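Side-chain contact in beta-galactosidase (Trichoderma reesei, PDB 3OG2), which probably hydrolyses terminal non-reducing beta-D-galactose residues of beta-D-galactosides, as a family 35 glycoside hydrolase: residues 27-32 and 37-42. Numbering follows the deposited sequence. Where two conformers were deposited one is given.
Sequences TWDEHS and GERVVI
The turn at D29-S32 and the strand starting at E38 come nearest at S32 and R39, their CA atoms 6.2 Å apart, and strand 33-35 runs between the two segments as their shared antiparallel partner. R39 bridges them, its chain extended from CG to NE. The guanidinium takes the D29 carboxylate end-on in a two-nitrogen salt bridge, the two planes 37° apart. R39 NH1 gives D29 OD1 a nearly straight bond (2.9 Å, 170°); the bond from NH2 to the syn lone pair of OD2, 2.8 Å, is more bent. NH1 also donates to S32 OG at 3.0 Å, close to the guanidinium plane. With chi1 at 72°, that hydroxyl sits between its backbone N and carbonyl carbon, alongside CB, CG and CD of R39. D29 OD1 also accepts from two backbone N-H groups of its own turn: H31 N, above the carboxylate plane, giving an Asx turn, and S32 N. R39 thus clamps the very carboxylate that shapes the turn. The edge of the H31 ring faces R39 NH2, CD2 of H31 lying 3.7 Å from it. At the start of both segments a water links T27 OG1 to G37 N. Helix 374-377 borders the cluster, and strand 38-47 continues into the TIM barrel, parallel to 72-76 and 318-321.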
loop_
_atom_site.group_PDB
_atom_site.type_symbol
_atom_site.label_atom_id
_atom_site.label_comp_id
_atom_site.label_asym_id
_atom_site.label_seq_id
_atom_site.Cartn_x
_atom_site.Cartn_y
_atom_site.Cartn_z
ATOM N N THR A 27 13.905 -17.058 15.703
ATOM C CA THR A 27 13.647 -18.469 15.690
ATOM C C THR A 27 12.137 -18.679 15.736
ATOM O O THR A 27 11.364 -17.687 15.731
ATOM C CB THR A 27 14.388 -19.199 16.830
ATOM O OG1 THR A 27 13.966 -18.675 18.117
ATOM C CG2 THR A 27 15.897 -19.074 16.723
ATOM N N TRP A 28 11.668 -19.919 15.781
ATOM C CA TRP A 28 10.221 -20.132 15.705
ATOM C C TRP A 28 9.912 -21.499 16.329
ATOM O O TRP A 28 10.789 -22.364 16.371
ATOM C CB TRP A 28 9.653 -20.049 14.254
ATOM C CG TRP A 28 10.193 -21.198 13.421
ATOM C CD1 TRP A 28 9.641 -22.446 13.273
ATOM C CD2 TRP A 28 11.412 -21.170 12.658
ATOM N NE1 TRP A 28 10.420 -23.225 12.488
ATOM C CE2 TRP A 28 11.509 -22.470 12.087
ATOM C CE3 TRP A 28 12.422 -20.225 12.385
ATOM C CZ2 TRP A 28 12.560 -22.831 11.271
ATOM C CZ3 TRP A 28 13.458 -20.645 11.578
ATOM C CH2 TRP A 28 13.536 -21.920 11.028
ATOM N N ASP A 29 8.643 -21.685 16.673
ATOM C CA ASP A 29 8.132 -23.026 16.881
ATOM C C ASP A 29 6.696 -23.105 16.408
ATOM O O ASP A 29 6.271 -22.272 15.546
ATOM C CB ASP A 29 8.342 -23.386 18.359
ATOM C CG ASP A 29 7.486 -22.634 19.344
ATOM O OD1 ASP A 29 6.610 -21.801 18.944
ATOM O OD2 ASP A 29 7.651 -22.841 20.568
ATOM N N GLU A 30 5.921 -24.062 16.870
ATOM C CA GLU A 30 4.566 -24.232 16.357
ATOM C C GLU A 30 3.719 -23.004 16.647
ATOM O O GLU A 30 2.722 -22.838 15.923
ATOM C CB GLU A 30 3.881 -25.448 16.995
ATOM C CG GLU A 30 4.540 -26.764 16.807
ATOM C CD GLU A 30 5.569 -27.120 17.863
ATOM O OE1 GLU A 30 6.231 -26.295 18.534
ATOM O OE2 GLU A 30 5.732 -28.349 17.989
ATOM N N HIS A 31 4.072 -22.237 17.690
ATOM C CA HIS A 31 3.153 -21.164 18.131
ATOM C C HIS A 31 3.483 -19.787 17.628
ATOM O O HIS A 31 2.591 -18.998 17.354
ATOM C CB HIS A 31 3.116 -21.113 19.670
ATOM C CG HIS A 31 2.857 -22.457 20.271
ATOM N ND1 HIS A 31 1.715 -23.144 20.031
ATOM C CD2 HIS A 31 3.643 -23.200 21.087
ATOM C CE1 HIS A 31 1.770 -24.302 20.714
ATOM N NE2 HIS A 31 2.945 -24.346 21.356
ATOM N N SER A 32 4.789 -19.478 17.518
ATOM C CA SER A 32 5.174 -18.087 17.181
ATOM C C SER A 32 6.613 -18.028 16.752
ATOM O O SER A 32 7.426 -18.937 16.977
ATOM C CB SER A 32 4.953 -17.148 18.379
ATOM O OG SER A 32 5.924 -17.372 19.400
ATOM N N GLY A 37 14.762 -14.208 21.624
ATOM C CA GLY A 37 14.341 -15.112 22.693
ATOM C C GLY A 37 12.957 -14.786 23.214
ATOM O O GLY A 37 12.501 -15.534 24.116
ATOM N N GLU A 38 12.270 -13.785 22.707
ATOM C CA GLU A 38 10.979 -13.363 23.202
ATOM C C GLU A 38 9.909 -13.814 22.219
ATOM O O GLU A 38 10.013 -13.461 21.030
ATOM C CB GLU A 38 10.943 -11.813 23.310
ATOM C CG GLU A 38 9.595 -11.309 23.818
ATOM C CD GLU A 38 9.414 -9.808 23.765
ATOM O OE1 GLU A 38 10.219 -9.068 23.166
ATOM O OE2 GLU A 38 8.424 -9.331 24.393
ATOM N N ARG A 39 8.896 -14.527 22.687
ATOM C CA ARG A 39 7.762 -14.813 21.803
ATOM C C ARG A 39 7.070 -13.517 21.411
ATOM O O ARG A 39 6.900 -12.628 22.277
ATOM C CB ARG A 39 6.707 -15.672 22.509
ATOM C CG ARG A 39 7.125 -17.137 22.681
ATOM C CD ARG A 39 5.859 -17.883 23.105
ATOM N NE ARG A 39 6.152 -19.312 23.292
ATOM C CZ ARG A 39 6.245 -20.214 22.326
ATOM N NH1 ARG A 39 6.089 -19.836 21.025
ATOM N NH2 ARG A 39 6.503 -21.475 22.666
ATOM N N VAL A 40 6.610 -13.423 20.177
ATOM C CA VAL A 40 5.942 -12.196 19.719
ATOM C C VAL A 40 4.836 -12.580 18.757
ATOM O O VAL A 40 4.940 -13.582 18.039
ATOM C CB VAL A 40 6.970 -11.235 19.123
ATOM C CG1 VAL A 40 7.746 -11.871 17.947
ATOM C CG2 VAL A 40 6.334 -9.918 18.655
ATOM N N VAL A 41 3.767 -11.798 18.730
ATOM C CA VAL A 41 2.799 -11.821 17.656
ATOM C C VAL A 41 3.318 -10.822 16.635
ATOM O O VAL A 41 3.393 -9.608 16.965
ATOM C CB VAL A 41 1.382 -11.453 18.117
ATOM C CG1 VAL A 41 0.438 -11.345 16.896
ATOM C CG2 VAL A 41 0.855 -12.439 19.124
ATOM N N ILE A 42 3.716 -11.259 15.450
ATOM C CA ILE A 42 4.122 -10.321 14.389
ATOM C C ILE A 42 2.846 -9.775 13.750
ATOM O O ILE A 42 2.027 -10.525 13.193
ATOM C CB ILE A 42 4.999 -11.029 13.355
ATOM C CG1 ILE A 42 6.330 -11.481 13.970
ATOM C CG2 ILE A 42 5.171 -10.153 12.113
ATOM C CD1 ILE A 42 7.181 -10.298 14.435
HETATM O O HOH W 1 15.035 -16.063 19.115
#